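Local coordinates for beta-galactosidase (Marinomonas sp. ef1, PDB 6Y2K), which probably hydrolyses terminal beta-galactosyl residues, as a cold-active family GH42 beta-galactosidase that assembles into a hexamer, at residues A[291-296]-A[441-446]; A[450-455]-A[611-616]. All coordinates share one frame; numbering follows the deposited sequence.

Contact 1 of 2, residues A[291-296]-A[441-446]; sequences HPDAGA and RMYEAM
Glu444 OE1 accepts a hydrogen bond from His291 NE2 at 3.0 Å, bent to 131° at the hydrogen. The acceptor lies in the plane of the imidazole, whereas the nitrogen comes in from above the carboxylate plane; ring and carboxylate are turned 60° against each other. The second oxygen of Glu444 is held within its own helix, where Arg441 NH1 makes a salt bridge to Glu444 OE2 at 2.9 Å; this arginine also pairs with Glu282. The carboxylate is thus shared between a barrel-side histidine and a helix-side arginine. With CG anti to the backbone N (chi1 176°) and the chain extended beyond it, Glu444 brings its acid out to the imidazole edge. The ring is steadied from its other nitrogen, since Asp293 N donates to His291 ND1 at 3.2 Å inside the type I turn that leads into helix 294-305. Asp293 lays OD2 alongside the Glu444 stem, 3.4 Å from Glu444 CG, its carboxylate nearly perpendicular to that of Glu444; OD1 of Asp293 is held by salt bridges to Arg447 and Arg611. The preceding residue, Tyr443, reaches past Asp293 to helix 294-305. Its ring presents an edge to Ala296, with Tyr443 CE2 4.0 Å from Ala296 CB, and its hydroxyl is hydrogen-bonded to Asp300. Helix 435-448 of the trimerisation domain is thereby keyed to the TIM barrel. Asp293 OD2 and Glu444 OE1 are 4.4 Å apart in this buried setting, so the surrounding arginines probably offset the two acids, and the pattern suits a neutral His291 protonated on NE2, since ND1 accepts from Asp293 N.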
loop_
_atom_site.group_PDB
_atom_site.type_symbol
_atom_site.label_atom_id
_atom_site.label_comp_id
_atom_site.label_asym_id
_atom_site.label_seq_id
_atom_site.Cartn_x
_atom_site.Cartn_y
_atom_site.Cartn_z
ATOM N N HIS A 291 -8.201 2.705 26.639
ATOM C CA HIS A 291 -6.749 2.598 26.636
ATOM C C HIS A 291 -6.299 2.137 28.026
ATOM O O HIS A 291 -6.902 2.542 29.024
ATOM C CB HIS A 291 -6.100 3.936 26.267
ATOM C CG HIS A 291 -4.617 3.865 26.114
ATOM N ND1 HIS A 291 -3.749 4.085 27.167
ATOM C CD2 HIS A 291 -3.842 3.611 25.032
ATOM C CE1 HIS A 291 -2.505 3.953 26.737
ATOM N NE2 HIS A 291 -2.533 3.667 25.446
ATOM N N PRO A 292 -5.261 1.276 28.105
ATOM C CA PRO A 292 -4.832 0.739 29.422
ATOM C C PRO A 292 -4.484 1.755 30.521
ATOM O O PRO A 292 -4.533 1.404 31.711
ATOM C CB PRO A 292 -3.592 -0.069 29.060
ATOM C CG PRO A 292 -3.885 -0.557 27.686
ATOM C CD PRO A 292 -4.529 0.613 27.009
ATOM N N ASP A 293 -4.148 2.989 30.128
ATOM C CA ASP A 293 -3.809 4.074 31.054
ATOM C C ASP A 293 -4.838 5.201 31.183
ATOM O O ASP A 293 -4.575 6.198 31.865
ATOM C CB ASP A 293 -2.456 4.660 30.648
ATOM C CG ASP A 293 -1.392 3.605 30.558
ATOM O OD1 ASP A 293 -1.326 2.762 31.502
ATOM O OD2 ASP A 293 -0.652 3.578 29.539
ATOM N N ALA A 294 -6.008 5.045 30.570
ATOM C CA ALA A 294 -7.001 6.112 30.549
ATOM C C ALA A 294 -7.541 6.391 31.952
ATOM O O ALA A 294 -7.643 7.546 32.365
ATOM C CB ALA A 294 -8.135 5.765 29.595
ATOM N N GLY A 295 -7.867 5.325 32.678
ATOM C CA GLY A 295 -8.296 5.438 34.074
ATOM C C GLY A 295 -7.118 5.712 34.988
ATOM O O GLY A 295 -7.140 6.655 35.776
ATOM N N ALA A 296 -6.096 4.868 34.855
ATOM C CA ALA A 296 -4.867 4.931 35.650
ATOM C C ALA A 296 -4.269 6.323 35.783
ATOM O O ALA A 296 -3.968 6.764 36.890
ATOM C CB ALA A 296 -3.832 3.973 35.072
ATOM N N ARG A 441 2.029 10.170 27.586
ATOM C CA ARG A 441 2.956 9.230 26.926
ATOM C C ARG A 441 4.191 8.888 27.786
ATOM O O ARG A 441 4.702 7.761 27.707
ATOM C CB ARG A 441 3.364 9.743 25.544
ATOM C CG ARG A 441 2.208 9.872 24.560
ATOM C CD ARG A 441 1.531 8.542 24.267
ATOM N NE ARG A 441 0.328 8.687 23.442
ATOM C CZ ARG A 441 -0.519 7.696 23.157
ATOM N NH1 ARG A 441 -0.310 6.460 23.606
ATOM N NH2 ARG A 441 -1.586 7.929 22.402
ATOM N N MET A 442 4.647 9.831 28.609
ATOM C CA MET A 442 5.689 9.518 29.608
ATOM C C MET A 442 5.125 8.532 30.641
ATOM O O MET A 442 5.794 7.570 31.014
ATOM C CB MET A 442 6.229 10.777 30.298
ATOM C CG MET A 442 7.036 11.695 29.382
ATOM S SD MET A 442 8.173 12.770 30.280
ATOM C CE MET A 442 9.561 11.665 30.510
ATOM N N TYR A 443 3.875 8.762 31.052
ATOM C CA TYR A 443 3.183 7.894 32.000
ATOM C C TYR A 443 2.970 6.480 31.435
ATOM O O TYR A 443 3.195 5.492 32.139
ATOM C CB TYR A 443 1.851 8.531 32.415
ATOM C CG TYR A 443 1.049 7.741 33.427
ATOM C CD1 TYR A 443 1.308 7.850 34.800
ATOM C CD2 TYR A 443 0.020 6.906 33.018
ATOM C CE1 TYR A 443 0.553 7.143 35.730
ATOM C CE2 TYR A 443 -0.733 6.189 33.932
ATOM C CZ TYR A 443 -0.463 6.307 35.285
ATOM O OH TYR A 443 -1.220 5.582 36.169
ATOM N N GLU A 444 2.542 6.394 30.175
ATOM C CA GLU A 444 2.371 5.109 29.488
ATOM C C GLU A 444 3.651 4.271 29.496
ATOM O O GLU A 444 3.598 3.069 29.754
ATOM C CB GLU A 444 1.902 5.323 28.045
ATOM C CG GLU A 444 1.791 4.059 27.207
ATOM C CD GLU A 444 1.318 4.333 25.789
ATOM O OE1 GLU A 444 0.435 3.600 25.299
ATOM O OE2 GLU A 444 1.837 5.282 25.165
ATOM N N ALA A 445 4.782 4.912 29.206
ATOM C CA ALA A 445 6.092 4.250 29.254
ATOM C C ALA A 445 6.419 3.692 30.652
ATOM O O ALA A 445 6.888 2.557 30.776
ATOM C CB ALA A 445 7.183 5.206 28.791
ATOM N N MET A 446 6.155 4.483 31.692
ATOM C CA MET A 446 6.315 4.030 33.089
ATOM C C MET A 446 5.458 2.802 33.366
ATOM O O MET A 446 5.922 1.823 33.975
ATOM C CB MET A 446 5.909 5.122 34.082
ATOM C CG MET A 446 6.817 6.340 34.127
ATOM S SD MET A 446 6.096 7.595 35.207
ATOM C CE MET A 446 7.396 8.810 35.133
#

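Contact 2 of 2, residues A[450-455]-A[611-616]; sequences GLSVDI and RVRERG
Ser452 OG takes the backbone hydrogen of Glu614 N at 3.2 Å, nearly straight at 162°. Glu614 N lies on the side of strand 610-615 turned from its sheet neighbour, strand 618-623, so a serine hydroxyl takes an edge N-H that a further strand could have used. Arg613 reaches across to segment 450-455 as well, extended from CG to NE with CG anti to the backbone N (chi1 -161°). Its stem passes Ser452, with Arg613 CG 3.4 Å from Ser452 OG, and Ser452 CB lies over one face of the guanidinium toward its rim. Arg613 NH1 donates to Val453 O at 3.0 Å; the carbonyl lies in the guanidinium plane, but the donor stands above the carbonyl plane. Val453 O is also bonded by Arg303. Arg613 NH2 is satisfied by the carbonyls of Ser408 and Ser343. Water 2 accepts from Arg613 NE at 2.7 Å and from Val453 N at 2.9 Å, closing a small ring with the arginine and this backbone. Water 1 sits between two carbonyls, 2.9 Å from Leu451 O and 2.8 Å from Val612 O. The Asp454 carboxylate is nearly coplanar with the guanidinium, but Asp454 OD1 stays 4.2 Å from Arg613 NH1, too far for a salt bridge; the acid is engaged by Arg303, Gly410 and Tyr465. The touching parts run 52° apart and exchange no direct backbone-backbone hydrogen bond. Two edge strands of separate sheets meet here through side chains and water, a join between the alpha/beta trimerisation domain and the C-terminal antiparallel beta domain of a GH42 enzyme.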
loop_
_atom_site.group_PDB
_atom_site.type_symbol
_atom_site.label_atom_id
_atom_site.label_comp_id
_atom_site.label_asym_id
_atom_site.label_seq_id
_atom_site.Cartn_x
_atom_site.Cartn_y
_atom_site.Cartn_z
ATOM N N GLY A 450 5.832 -1.616 34.270
ATOM C CA GLY A 450 5.284 -2.181 35.490
ATOM C C GLY A 450 5.361 -1.309 36.730
ATOM O O GLY A 450 5.124 -1.808 37.829
ATOM N N LEU A 451 5.647 -0.017 36.570
ATOM C CA LEU A 451 5.848 0.870 37.723
ATOM C C LEU A 451 4.516 1.345 38.329
ATOM O O LEU A 451 3.564 1.635 37.598
ATOM C CB LEU A 451 6.686 2.084 37.321
ATOM C CG LEU A 451 8.138 1.803 36.926
ATOM C CD1 LEU A 451 8.750 2.976 36.178
ATOM C CD2 LEU A 451 8.981 1.468 38.149
ATOM N N SER A 452 4.466 1.400 39.663
ATOM C CA SER A 452 3.390 2.076 40.400
ATOM C C SER A 452 3.779 3.538 40.594
ATOM O O SER A 452 4.899 3.842 41.026
ATOM C CB SER A 452 3.137 1.393 41.754
ATOM O OG SER A 452 2.675 0.052 41.576
ATOM N N VAL A 453 2.852 4.439 40.278
ATOM C CA VAL A 453 3.152 5.866 40.119
ATOM C C VAL A 453 2.243 6.764 40.969
ATOM O O VAL A 453 1.068 6.441 41.188
ATOM C CB VAL A 453 2.998 6.246 38.621
ATOM C CG1 VAL A 453 3.272 7.716 38.374
ATOM C CG2 VAL A 453 3.922 5.386 37.772
ATOM N N ASP A 454 2.814 7.864 41.463
ATOM C CA ASP A 454 2.063 9.025 41.961
ATOM C C ASP A 454 2.200 10.138 40.946
ATOM O O ASP A 454 3.271 10.330 40.363
ATOM C CB ASP A 454 2.630 9.555 43.287
ATOM C CG ASP A 454 2.131 8.798 44.496
ATOM O OD1 ASP A 454 1.572 7.695 44.349
ATOM O OD2 ASP A 454 2.289 9.335 45.606
ATOM N N ILE A 455 1.114 10.871 40.737
ATOM C CA ILE A 455 1.159 12.129 40.001
ATOM C C ILE A 455 0.960 13.225 41.038
ATOM O O ILE A 455 0.011 13.175 41.821
ATOM C CB ILE A 455 0.106 12.184 38.876
ATOM C CG1 ILE A 455 0.441 11.112 37.824
ATOM C CG2 ILE A 455 0.049 13.579 38.260
ATOM C CD1 ILE A 455 -0.536 11.026 36.658
ATOM N N ARG A 611 -1.080 -4.530 32.534
ATOM C CA ARG A 611 -0.703 -3.522 33.506
ATOM C C ARG A 611 -0.720 -4.168 34.879
ATOM O O ARG A 611 -1.441 -5.145 35.097
ATOM C CB ARG A 611 -1.684 -2.348 33.474
ATOM C CG ARG A 611 -1.691 -1.545 32.173
ATOM C CD ARG A 611 -0.407 -0.742 32.049
ATOM N NE ARG A 611 -0.424 0.188 30.930
ATOM C CZ ARG A 611 -0.137 -0.123 29.664
ATOM N NH1 ARG A 611 0.171 -1.369 29.300
ATOM N NH2 ARG A 611 -0.180 0.826 28.739
ATOM N N VAL A 612 0.082 -3.605 35.781
ATOM C CA VAL A 612 0.219 -4.076 37.156
ATOM C C VAL A 612 0.321 -2.864 38.087
ATOM O O VAL A 612 0.842 -1.804 37.711
ATOM C CB VAL A 612 1.462 -4.982 37.324
ATOM C CG1 VAL A 612 1.679 -5.379 38.781
ATOM C CG2 VAL A 612 1.313 -6.241 36.500
ATOM N N ARG A 613 -0.204 -3.017 39.292
ATOM C CA ARG A 613 -0.019 -2.017 40.341
ATOM C C ARG A 613 -0.051 -2.714 41.702
ATOM O O ARG A 613 -0.709 -3.746 41.850
ATOM C CB ARG A 613 -1.087 -0.913 40.255
ATOM C CG ARG A 613 -0.684 0.341 41.003
ATOM C CD ARG A 613 -1.628 1.521 40.809
ATOM N NE ARG A 613 -0.970 2.733 41.277
ATOM C CZ ARG A 613 -0.790 3.081 42.553
ATOM N NH1 ARG A 613 -0.118 4.199 42.829
ATOM N NH2 ARG A 613 -1.266 2.338 43.560
ATOM N N GLU A 614 0.679 -2.157 42.668
ATOM C CA GLU A 614 0.753 -2.711 44.023
ATOM C C GLU A 614 0.096 -1.813 45.062
ATOM O O GLU A 614 0.173 -0.591 44.971
ATOM C CB GLU A 614 2.208 -2.916 44.432
ATOM C CG GLU A 614 2.973 -3.847 43.508
ATOM C CD GLU A 614 4.353 -4.216 44.033
ATOM O OE1 GLU A 614 4.977 -5.109 43.426
ATOM O OE2 GLU A 614 4.812 -3.634 45.049
ATOM N N ARG A 615 -0.541 -2.443 46.048
ATOM C CA ARG A 615 -0.941 -1.794 47.297
ATOM C C ARG A 615 -0.422 -2.635 48.461
ATOM O O ARG A 615 -0.981 -3.691 48.771
ATOM C CB ARG A 615 -2.460 -1.654 47.375
ATOM C CG ARG A 615 -3.011 -0.639 46.382
ATOM C CD ARG A 615 -4.489 -0.352 46.594
ATOM N NE ARG A 615 -4.752 0.281 47.891
ATOM C CZ ARG A 615 -5.962 0.502 48.405
ATOM N NH1 ARG A 615 -7.069 0.158 47.749
ATOM N NH2 ARG A 615 -6.067 1.085 49.595
ATOM N N GLY A 616 0.665 -2.174 49.076
ATOM C CA GLY A 616 1.364 -2.937 50.109
ATOM C C GLY A 616 1.788 -4.304 49.599
ATOM O O GLY A 616 2.558 -4.406 48.645
HETATM O O HOH W 1 0.753 1.031 37.766
HETATM O O HOH W 2 0.312 3.846 39.120
#

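How the contacts relate
Contact 1 is the more deeply buried, about 13 Å from the chain centre to its own centre, against about 17 Å for the partly buried contact 2. Both use consecutive elements of the trimerisation domain: helix 435-448 packs against the barrel, then ends in a Schellman motif at Gly450, from which the chain enters strand 453-456. Contact 1 relies on charged side chains and an aromatic ring; contact 2 relies on backbone groups met by serine, arginine and water. They join directly where Asp293 OD1 and Arg611 NE form a 2.8 Å salt bridge and where Tyr443 packs on Val453, so barrel, trimerisation and C-terminal domains converge here.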